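Local coordinates for protein hydrogenase maturation factor (Thermoanaerobacter tengcongensis, PDB 3VTH) that probably transfers the carbamoyl group of carbamoyl phosphate, with ATP, to the C-terminal cysteine of HypE during [NiFe]-hydrogenase maturation, at residues A685-L699 with L713-N727. Residues are numbered along the deposited sequence; the frame is centred on the assembly and turned at random.
Sequences ANLIRKETGINKVVL and LIEKLSLSGFEVYSN
The parallel strands 696-699 and 723-726, joined through helix 707-719, form a beta-alpha-beta crossover in the Kae1-like part of HypF, an actin-ATPase-type fold. Val697 sits at the centre of the ladder: its N donates to Glu723 O, its O accepts from Tyr725 N at 2.8 Å, and the strands cross at -22°. Beyond the last regular bond, Leu699 N to Tyr725 O, Ser726 OG donates a hydrogen bond to Leu699 O from above the carbonyl plane.

At the other end of the ladder, Arg689 joins helix 666-692 to the turn before strand 723-726. Its chain leaves the helix with CG anti to the backbone N (chi1 172°) and bends at chi3, laying the guanidinium flat over one face of the Phe722 ring, centres 3.7 Å apart and planes at 6°, a stacked cation-pi pair. Within the guanidinium plane, NH1 and NH2 both grip Ser720 O, each at 2.9 Å; NH1 also donates to Asn695 OD1 at 2.8 Å, and NH2 to Asn686 OD1, which is tilted out of that plane. These bonds fix the group's rotation and tie it to the Schellman motif in which Gly721 ends helix 707-719. Asn695 turns its ND2 to Gly721 O (3.0 Å) and, more distantly, to the anti lone pair of Glu723 OE2.

On the face covered by helix 707-719, Val697 CG2 presses on Phe722 CD1 at 3.2 Å and CG1 meets Leu717 CD1. Leu699 splits its branches, CD1 against Ile714 CG1 (3.6 Å) and CD2 against Leu713 CD2. On the reverse side, the Lys696 chain runs past the Tyr725 hydroxyl and its NZ pairs with Glu499, with Glu723 only a long second partner.

Strand 501-507 continues the sheet beside 696-700, and helix 483-494, which carries the iron ligands His483 and His487, packs on Val698. Helix 666-692 meets Leu713 and Leu717 from helix 707-719.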
loop_
_atom_site.group_PDB
_atom_site.type_symbol
_atom_site.label_atom_id
_atom_site.label_comp_id
_atom_site.label_asym_id
_atom_site.label_seq_id
_atom_site.Cartn_x
_atom_site.Cartn_y
_atom_site.Cartn_z
ATOM N N ALA A 685 20.479 4.711 20.227
ATOM C CA ALA A 685 20.605 5.830 19.305
ATOM C C ALA A 685 21.468 6.954 19.867
ATOM O O ALA A 685 22.258 7.557 19.133
ATOM C CB ALA A 685 19.214 6.361 18.851
ATOM N N ASN A 686 21.333 7.231 21.163
ATOM C CA ASN A 686 22.113 8.284 21.794
ATOM C C ASN A 686 23.592 7.914 21.917
ATOM O O ASN A 686 24.468 8.756 21.696
ATOM C CB ASN A 686 21.532 8.645 23.158
ATOM C CG ASN A 686 20.549 9.785 23.071
ATOM O OD1 ASN A 686 20.936 10.934 22.927
ATOM N ND2 ASN A 686 19.264 9.464 23.105
ATOM N N LEU A 687 23.848 6.653 22.267
ATOM C CA LEU A 687 25.204 6.104 22.305
ATOM C C LEU A 687 25.879 6.259 20.942
ATOM O O LEU A 687 27.010 6.716 20.852
ATOM C CB LEU A 687 25.177 4.629 22.713
ATOM C CG LEU A 687 25.050 4.326 24.205
ATOM C CD1 LEU A 687 24.615 2.882 24.403
ATOM C CD2 LEU A 687 26.375 4.620 24.964
ATOM N N ILE A 688 25.148 5.907 19.888
ATOM C CA ILE A 688 25.675 5.934 18.531
ATOM C C ILE A 688 25.940 7.370 18.060
ATOM O O ILE A 688 27.003 7.655 17.489
ATOM C CB ILE A 688 24.765 5.141 17.578
ATOM C CG1 ILE A 688 24.766 3.664 18.001
ATOM C CG2 ILE A 688 25.236 5.275 16.133
ATOM C CD1 ILE A 688 23.602 2.861 17.415
ATOM N N ARG A 689 25.007 8.281 18.344
ATOM C CA ARG A 689 25.218 9.706 18.050
ATOM C C ARG A 689 26.474 10.271 18.738
ATOM O O ARG A 689 27.233 11.034 18.131
ATOM C CB ARG A 689 23.977 10.540 18.413
ATOM C CG ARG A 689 24.185 12.063 18.308
ATOM C CD ARG A 689 22.873 12.828 18.349
ATOM N NE ARG A 689 22.276 12.793 19.679
ATOM C CZ ARG A 689 21.153 13.413 20.029
ATOM N NH1 ARG A 689 20.460 14.149 19.154
ATOM N NH2 ARG A 689 20.723 13.290 21.271
ATOM N N LYS A 690 26.675 9.904 20.003
ATOM C CA LYS A 690 27.840 10.361 20.764
ATOM C C LYS A 690 29.137 9.891 20.080
ATOM O O LYS A 690 30.077 10.666 19.949
ATOM C CB LYS A 690 27.762 9.878 22.223
ATOM C CG LYS A 690 28.391 10.815 23.253
ATOM C CD LYS A 690 29.835 10.452 23.551
ATOM C CE LYS A 690 30.632 11.655 24.046
ATOM N NZ LYS A 690 30.846 12.658 22.951
ATOM N N GLU A 691 29.156 8.640 19.612
ATOM C CA GLU A 691 30.301 8.072 18.882
ATOM C C GLU A 691 30.538 8.693 17.500
ATOM O O GLU A 691 31.679 8.984 17.141
ATOM C CB GLU A 691 30.141 6.560 18.706
ATOM C CG GLU A 691 30.575 5.704 19.882
ATOM C CD GLU A 691 30.424 4.205 19.596
ATOM O OE1 GLU A 691 29.271 3.712 19.560
ATOM O OE2 GLU A 691 31.460 3.519 19.405
ATOM N N THR A 692 29.465 8.890 16.733
ATOM C CA THR A 692 29.565 9.194 15.296
ATOM C C THR A 692 29.199 10.627 14.895
ATOM O O THR A 692 29.519 11.055 13.791
ATOM C CB THR A 692 28.672 8.246 14.469
ATOM O OG1 THR A 692 27.308 8.381 14.898
ATOM C CG2 THR A 692 29.113 6.783 14.636
ATOM N N GLY A 693 28.512 11.357 15.770
ATOM C CA GLY A 693 27.983 12.677 15.414
ATOM C C GLY A 693 26.704 12.628 14.570
ATOM O O GLY A 693 26.110 13.669 14.303
ATOM N N ILE A 694 26.271 11.430 14.162
ATOM C CA ILE A 694 25.062 11.270 13.323
ATOM C C ILE A 694 23.776 11.614 14.081
ATOM O O ILE A 694 23.524 11.092 15.165
ATOM C CB ILE A 694 24.984 9.863 12.672
ATOM C CG1 ILE A 694 26.189 9.666 11.742
ATOM C CG2 ILE A 694 23.659 9.676 11.903
ATOM C CD1 ILE A 694 26.359 8.253 11.234
ATOM N N ASN A 695 22.983 12.509 13.495
ATOM C CA ASN A 695 21.775 13.055 14.132
ATOM C C ASN A 695 20.454 12.699 13.412
ATOM O O ASN A 695 19.360 13.090 13.859
ATOM C CB ASN A 695 21.910 14.581 14.290
ATOM C CG ASN A 695 20.895 15.159 15.266
ATOM O OD1 ASN A 695 20.830 14.759 16.441
ATOM N ND2 ASN A 695 20.088 16.102 14.780
ATOM N N LYS A 696 20.562 11.966 12.302
ATOM C CA LYS A 696 19.397 11.488 11.564
ATOM C C LYS A 696 19.140 10.031 11.913
ATOM O O LYS A 696 20.070 9.201 11.889
ATOM C CB LYS A 696 19.592 11.620 10.055
ATOM C CG LYS A 696 19.625 13.080 9.533
ATOM C CD LYS A 696 19.563 13.093 8.013
ATOM C CE LYS A 696 19.567 14.525 7.437
ATOM N NZ LYS A 696 20.815 15.266 7.726
ATOM N N VAL A 697 17.881 9.741 12.240
ATOM C CA VAL A 697 17.453 8.406 12.621
ATOM C C VAL A 697 16.298 7.986 11.725
ATOM O O VAL A 697 15.318 8.732 11.580
ATOM C CB VAL A 697 16.958 8.360 14.071
ATOM C CG1 VAL A 697 16.476 6.933 14.431
ATOM C CG2 VAL A 697 18.053 8.819 15.034
ATOM N N VAL A 698 16.422 6.798 11.134
ATOM C CA VAL A 698 15.387 6.216 10.290
ATOM C C VAL A 698 14.790 4.990 11.000
ATOM O O VAL A 698 15.524 4.104 11.452
ATOM C CB VAL A 698 15.966 5.785 8.910
ATOM C CG1 VAL A 698 14.935 4.999 8.108
ATOM C CG2 VAL A 698 16.447 6.998 8.120
ATOM N N LEU A 699 13.460 4.937 11.071
ATOM C CA LEU A 699 12.771 3.803 11.666
ATOM C C LEU A 699 12.031 3.064 10.577
ATOM O O LEU A 699 11.214 3.658 9.873
ATOM C CB LEU A 699 11.765 4.264 12.744
ATOM C CG LEU A 699 12.239 5.323 13.750
ATOM C CD1 LEU A 699 11.042 5.853 14.583
ATOM C CD2 LEU A 699 13.319 4.771 14.665
ATOM N N LEU A 713 8.756 6.526 20.009
ATOM C CA LEU A 713 10.163 6.614 19.647
ATOM C C LEU A 713 10.434 7.889 18.868
ATOM O O LEU A 713 11.401 8.578 19.153
ATOM C CB LEU A 713 10.608 5.368 18.868
ATOM C CG LEU A 713 12.079 4.960 18.828
ATOM C CD1 LEU A 713 12.819 5.109 20.162
ATOM C CD2 LEU A 713 12.148 3.507 18.323
ATOM N N ILE A 714 9.562 8.225 17.919
ATOM C CA ILE A 714 9.695 9.486 17.195
ATOM C C ILE A 714 9.656 10.672 18.171
ATOM O O ILE A 714 10.473 11.586 18.076
ATOM C CB ILE A 714 8.610 9.676 16.104
ATOM C CG1 ILE A 714 8.834 8.737 14.916
ATOM C CG2 ILE A 714 8.569 11.143 15.614
ATOM C CD1 ILE A 714 7.690 8.782 13.868
ATOM N N GLU A 715 8.713 10.657 19.109
ATOM C CA GLU A 715 8.601 11.747 20.082
ATOM C C GLU A 715 9.846 11.850 20.963
ATOM O O GLU A 715 10.439 12.929 21.067
ATOM C CB GLU A 715 7.354 11.589 20.944
ATOM C CG GLU A 715 6.027 11.840 20.191
ATOM C CD GLU A 715 4.798 11.509 21.035
ATOM O OE1 GLU A 715 4.955 11.146 22.219
ATOM O OE2 GLU A 715 3.674 11.628 20.527
ATOM N N LYS A 716 10.241 10.728 21.570
ATOM C CA LYS A 716 11.369 10.707 22.500
ATOM C C LYS A 716 12.682 11.158 21.836
ATOM O O LYS A 716 13.430 11.956 22.401
ATOM C CB LYS A 716 11.539 9.324 23.131
ATOM C CG LYS A 716 12.392 9.370 24.381
ATOM C CD LYS A 716 12.544 8.023 25.060
ATOM C CE LYS A 716 12.999 8.261 26.494
ATOM N NZ LYS A 716 13.569 7.041 27.110
ATOM N N LEU A 717 12.928 10.650 20.632
ATOM C CA LEU A 717 14.121 10.989 19.869
ATOM C C LEU A 717 14.099 12.445 19.426
ATOM O O LEU A 717 15.133 13.128 19.489
ATOM C CB LEU A 717 14.261 10.061 18.653
ATOM C CG LEU A 717 14.624 8.586 18.868
ATOM C CD1 LEU A 717 14.362 7.802 17.578
ATOM C CD2 LEU A 717 16.091 8.450 19.309
ATOM N N SER A 718 12.930 12.917 18.982
ATOM C CA SER A 718 12.759 14.318 18.578
ATOM C C SER A 718 13.007 15.280 19.730
ATOM O O SER A 718 13.619 16.329 19.538
ATOM C CB SER A 718 11.367 14.575 17.978
ATOM O OG SER A 718 11.262 14.000 16.684
ATOM N N LEU A 719 12.554 14.917 20.925
ATOM C CA LEU A 719 12.769 15.752 22.103
ATOM C C LEU A 719 14.249 15.838 22.479
ATOM O O LEU A 719 14.651 16.765 23.167
ATOM C CB LEU A 719 11.946 15.267 23.305
ATOM C CG LEU A 719 10.412 15.307 23.230
ATOM C CD1 LEU A 719 9.794 14.616 24.451
ATOM C CD2 LEU A 719 9.875 16.724 23.093
ATOM N N SER A 720 15.043 14.864 22.023
ATOM C CA SER A 720 16.496 14.856 22.257
ATOM C C SER A 720 17.305 15.378 21.072
ATOM O O SER A 720 18.519 15.154 20.983
ATOM C CB SER A 720 16.975 13.459 22.647
ATOM O OG SER A 720 16.673 13.216 24.013
ATOM N N GLY A 721 16.625 16.061 20.161
ATOM C CA GLY A 721 17.290 16.766 19.082
ATOM C C GLY A 721 17.496 16.024 17.779
ATOM O O GLY A 721 17.954 16.626 16.817
ATOM N N PHE A 722 17.174 14.729 17.736
ATOM C CA PHE A 722 17.315 13.949 16.502
ATOM C C PHE A 722 16.351 14.423 15.426
ATOM O O PHE A 722 15.228 14.842 15.733
ATOM C CB PHE A 722 17.013 12.468 16.750
ATOM C CG PHE A 722 18.083 11.737 17.482
ATOM C CD1 PHE A 722 19.191 11.257 16.805
ATOM C CD2 PHE A 722 17.975 11.501 18.852
ATOM C CE1 PHE A 722 20.178 10.546 17.463
ATOM C CE2 PHE A 722 18.965 10.806 19.525
ATOM C CZ PHE A 722 20.073 10.323 18.826
ATOM N N GLU A 723 16.781 14.335 14.171
ATOM C CA GLU A 723 15.867 14.417 13.033
ATOM C C GLU A 723 15.422 12.991 12.703
ATOM O O GLU A 723 16.241 12.149 12.308
ATOM C CB GLU A 723 16.563 15.018 11.823
ATOM C CG GLU A 723 17.087 16.428 12.033
ATOM C CD GLU A 723 18.278 16.719 11.135
ATOM O OE1 GLU A 723 18.048 16.855 9.911
ATOM O OE2 GLU A 723 19.433 16.783 11.652
ATOM N N VAL A 724 14.131 12.719 12.873
ATOM C CA VAL A 724 13.630 11.355 12.802
ATOM C C VAL A 724 12.749 11.164 11.582
ATOM O O VAL A 724 11.919 12.022 11.265
ATOM C CB VAL A 724 12.857 10.960 14.089
ATOM C CG1 VAL A 724 12.531 9.462 14.074
ATOM C CG2 VAL A 724 13.674 11.326 15.330
ATOM N N TYR A 725 12.953 10.038 10.903
ATOM C CA TYR A 725 12.219 9.702 9.700
ATOM C C TYR A 725 11.620 8.306 9.794
ATOM O O TYR A 725 12.234 7.383 10.341
ATOM C CB TYR A 725 13.147 9.756 8.489
ATOM C CG TYR A 725 13.891 11.063 8.315
ATOM C CD1 TYR A 725 13.423 12.043 7.437
ATOM C CD2 TYR A 725 15.076 11.314 9.018
ATOM C CE1 TYR A 725 14.121 13.256 7.264
ATOM C CE2 TYR A 725 15.776 12.506 8.859
ATOM C CZ TYR A 725 15.295 13.472 7.979
ATOM O OH TYR A 725 15.999 14.649 7.833
ATOM N N SER A 726 10.415 8.150 9.251
ATOM C CA SER A 726 9.884 6.815 9.011
ATOM C C SER A 726 9.074 6.794 7.724
ATOM O O SER A 726 8.813 7.839 7.135
ATOM C CB SER A 726 9.059 6.295 10.189
ATOM O OG SER A 726 8.913 4.877 10.069
ATOM N N ASN A 727 8.712 5.597 7.294
ATOM C CA ASN A 727 7.969 5.380 6.066
ATOM C C ASN A 727 6.611 6.029 6.107
ATOM O O ASN A 727 5.989 6.132 7.175
ATOM C CB ASN A 727 7.796 3.884 5.789
ATOM C CG ASN A 727 9.106 3.215 5.371
ATOM O OD1 ASN A 727 9.565 3.367 4.229
ATOM N ND2 ASN A 727 9.714 2.501 6.292
#